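Local coordinates for SusD family protein (Bacteroides uniformis, PDB 7KV1) that probably binds beta-glucan at the cell surface of a gut bacterium, as a SusD-family surface glycan-binding protein, at residues A[283-288]-A[405-410]. Numbering follows the deposited sequence.
With NCO (cobalt hexammine(III)), chain C; EDO (1,2-ethanediol), chain D.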
loop_
_atom_site.group_PDB
_atom_site.type_symbol
_atom_site.label_atom_id
_atom_site.label_comp_id
_atom_site.label_asym_id
_atom_site.label_seq_id
_atom_site.Cartn_x
_atom_site.Cartn_y
_atom_site.Cartn_z
ATOM N N CYS A 283 6.177 16.261 2.508
ATOM C CA CYS A 283 7.186 16.614 3.543
ATOM C C CYS A 283 8.404 15.707 3.319
ATOM O O CYS A 283 8.352 14.800 2.413
ATOM C CB CYS A 283 6.630 16.500 4.953
ATOM S SG CYS A 283 6.240 14.805 5.465
ATOM N N ASP A 284 9.482 15.939 4.070
ATOM C CA ASP A 284 10.773 15.259 3.800
ATOM C C ASP A 284 10.739 13.808 4.288
ATOM O O ASP A 284 11.705 13.086 4.017
ATOM C CB ASP A 284 11.928 16.086 4.358
ATOM C CG ASP A 284 12.119 17.368 3.540
ATOM O OD1 ASP A 284 12.063 17.289 2.261
ATOM O OD2 ASP A 284 12.265 18.432 4.163
ATOM N N GLU A 285 9.662 13.380 4.928
ATOM C CA GLU A 285 9.410 11.948 5.230
ATOM C C GLU A 285 8.898 11.204 3.985
ATOM O O GLU A 285 9.014 9.967 3.906
ATOM C CB GLU A 285 8.397 11.844 6.364
ATOM C CG GLU A 285 8.206 10.404 6.780
ATOM C CD GLU A 285 7.662 10.190 8.175
ATOM O OE1 GLU A 285 7.586 11.165 8.957
ATOM O OE2 GLU A 285 7.320 9.043 8.460
ATOM N N SER A 286 8.333 11.925 3.036
ATOM C CA SER A 286 7.555 11.331 1.933
ATOM C C SER A 286 8.502 10.792 0.862
ATOM O O SER A 286 9.280 11.559 0.319
ATOM C CB SER A 286 6.544 12.329 1.403
ATOM O OG SER A 286 5.645 11.662 0.517
ATOM N N ILE A 287 8.485 9.485 0.593
ATOM C CA ILE A 287 9.315 8.920 -0.509
ATOM C C ILE A 287 8.425 8.822 -1.747
ATOM O O ILE A 287 8.901 9.142 -2.866
ATOM C CB ILE A 287 9.963 7.592 -0.096
ATOM C CG1 ILE A 287 11.075 7.817 0.933
ATOM C CG2 ILE A 287 10.462 6.843 -1.307
ATOM C CD1 ILE A 287 11.639 6.574 1.531
ATOM N N TRP A 288 7.167 8.411 -1.562
ATOM C CA TRP A 288 6.225 8.376 -2.701
ATOM C C TRP A 288 4.777 8.487 -2.227
ATOM O O TRP A 288 4.368 7.796 -1.251
ATOM C CB TRP A 288 6.480 7.130 -3.544
ATOM C CG TRP A 288 5.866 7.198 -4.904
ATOM C CD1 TRP A 288 6.128 8.111 -5.890
ATOM C CD2 TRP A 288 4.869 6.311 -5.430
ATOM N NE1 TRP A 288 5.364 7.846 -6.989
ATOM C CE2 TRP A 288 4.582 6.750 -6.742
ATOM C CE3 TRP A 288 4.219 5.173 -4.942
ATOM C CZ2 TRP A 288 3.673 6.082 -7.562
ATOM C CZ3 TRP A 288 3.285 4.544 -5.735
ATOM C CH2 TRP A 288 3.034 4.987 -7.039
ATOM N N TYR A 405 2.216 6.546 0.183
ATOM C CA TYR A 405 2.475 5.133 -0.213
ATOM C C TYR A 405 3.718 4.608 0.494
ATOM O O TYR A 405 3.625 3.530 1.108
ATOM C CB TYR A 405 2.595 4.964 -1.732
ATOM C CG TYR A 405 2.312 3.546 -2.167
ATOM C CD1 TYR A 405 3.252 2.529 -2.010
ATOM C CD2 TYR A 405 1.070 3.216 -2.660
ATOM C CE1 TYR A 405 2.966 1.219 -2.368
ATOM C CE2 TYR A 405 0.765 1.910 -3.014
ATOM C CZ TYR A 405 1.712 0.908 -2.876
ATOM O OH TYR A 405 1.362 -0.357 -3.275
ATOM N N TYR A 406 4.815 5.365 0.429
ATOM C CA TYR A 406 6.112 5.045 1.070
ATOM C C TYR A 406 6.536 6.236 1.915
ATOM O O TYR A 406 6.648 7.308 1.351
ATOM C CB TYR A 406 7.190 4.733 0.031
ATOM C CG TYR A 406 6.988 3.406 -0.644
ATOM C CD1 TYR A 406 6.761 2.267 0.117
ATOM C CD2 TYR A 406 6.974 3.298 -2.024
ATOM C CE1 TYR A 406 6.518 1.044 -0.492
ATOM C CE2 TYR A 406 6.759 2.074 -2.641
ATOM C CZ TYR A 406 6.516 0.942 -1.871
ATOM O OH TYR A 406 6.248 -0.263 -2.453
ATOM N N ARG A 407 6.767 6.019 3.207
ATOM C CA ARG A 407 7.312 7.030 4.146
ATOM C C ARG A 407 8.690 6.575 4.654
ATOM O O ARG A 407 8.932 5.377 4.811
ATOM C CB ARG A 407 6.375 7.201 5.346
ATOM C CG ARG A 407 4.980 7.639 4.951
ATOM C CD ARG A 407 4.237 8.120 6.155
ATOM N NE ARG A 407 3.630 7.121 7.008
ATOM C CZ ARG A 407 3.984 6.844 8.266
ATOM N NH1 ARG A 407 5.059 7.385 8.807
ATOM N NH2 ARG A 407 3.251 5.997 8.980
ATOM N N TYR A 408 9.528 7.518 5.019
ATOM C CA TYR A 408 10.866 7.231 5.581
ATOM C C TYR A 408 10.750 6.452 6.913
ATOM O O TYR A 408 11.744 5.785 7.243
ATOM C CB TYR A 408 11.650 8.539 5.692
ATOM C CG TYR A 408 13.030 8.443 6.284
ATOM C CD1 TYR A 408 14.086 7.880 5.578
ATOM C CD2 TYR A 408 13.282 8.916 7.556
ATOM C CE1 TYR A 408 15.356 7.817 6.127
ATOM C CE2 TYR A 408 14.553 8.886 8.109
ATOM C CZ TYR A 408 15.585 8.308 7.403
ATOM O OH TYR A 408 16.829 8.261 7.946
ATOM N N ALA A 409 9.626 6.494 7.644
ATOM C CA ALA A 409 9.418 5.608 8.821
ATOM C C ALA A 409 9.580 4.144 8.382
ATOM O O ALA A 409 10.254 3.362 9.077
ATOM C CB ALA A 409 8.087 5.849 9.503
ATOM N N GLU A 410 9.064 3.803 7.199
ATOM C CA GLU A 410 9.157 2.437 6.652
ATOM C C GLU A 410 10.595 2.114 6.211
ATOM O O GLU A 410 11.027 0.958 6.372
ATOM C CB GLU A 410 8.108 2.251 5.551
ATOM C CG GLU A 410 7.958 0.816 5.164
ATOM C CD GLU A 410 6.922 0.463 4.117
ATOM O OE1 GLU A 410 6.276 1.370 3.536
ATOM O OE2 GLU A 410 6.701 -0.751 3.972
HETATM CO CO NCO C . 19.314 11.722 8.067
HETATM N N1 NCO C . 19.099 13.319 6.869
HETATM N N2 NCO C . 19.657 10.067 9.127
HETATM N N3 NCO C . 20.129 12.852 9.591
HETATM N N4 NCO C . 21.106 11.437 7.300
HETATM N N5 NCO C . 18.507 10.555 6.600
HETATM N N6 NCO C . 17.530 12.005 8.872
HETATM C C1 EDO D . 1.221 -4.202 -3.360
HETATM O O1 EDO D . 0.620 -3.348 -4.322
HETATM C C2 EDO D . 1.504 -3.513 -2.080
HETATM O O2 EDO D . 2.441 -2.449 -2.239
HETATM O O HOH W 1 4.462 9.354 1.625
#
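With CG anti to the backbone N in both Trp-288 (chi1 -163°) and Tyr-405 (chi1 -157°), the two side chains run alongside each other and point the same way. The indole presents its six-membered edge to one face of the phenol in an offset edge-to-face pair, the planes 62° apart; CZ3 of Trp-288 lies over that face, toward its rim, 3.8 Å from CG of Tyr-405. Beyond the pair, Trp-288 NE1 is hydrogen-bonded to Gly-226 O, while Tyr-405 OH donates to O2 of an ethanediol, probably from the crystallisation liquor, at 2.6 Å.

Two carbonyls knit the backbones into a two-stranded antiparallel sheet between 286-290 and 403-407, set within the helical, TPR-rich SusD fold. Ile-287 and Trp-288 both face Tyr-406, and Tyr-405 and Tyr-406 both face Trp-288, each a classic beta bulge: Tyr-406 O accepts from Ile-287 N (2.9 Å) and Trp-288 N (3.2 Å), and Trp-288 O from Tyr-406 N and Tyr-405 N. A water donates to Tyr-406 O and to Ser-286 OG, which is also hydrogen-bonded to Glu-289.

Glu-285 O takes the N-H of Tyr-408 at 2.7 Å, in the carbonyl plane, where the strand passes into helix 408-420 with Arg-407 as N-cap residue. The extended side chain of Glu-285 brings OE2 into a salt bridge with Arg-407 NH1 (2.8 Å); OE2 lies in the guanidinium plane, while NH1 reaches it from above the carboxylate plane. Glu-285 OE1 pairs with Arg-440, and the guanidinium also bridges to Glu-461 and Glu-465. From the first residue of the helix, the side chain of Tyr-408 reaches outward, and its OH accepts from N5 of cobalt hexammine(III) at 3.1 Å.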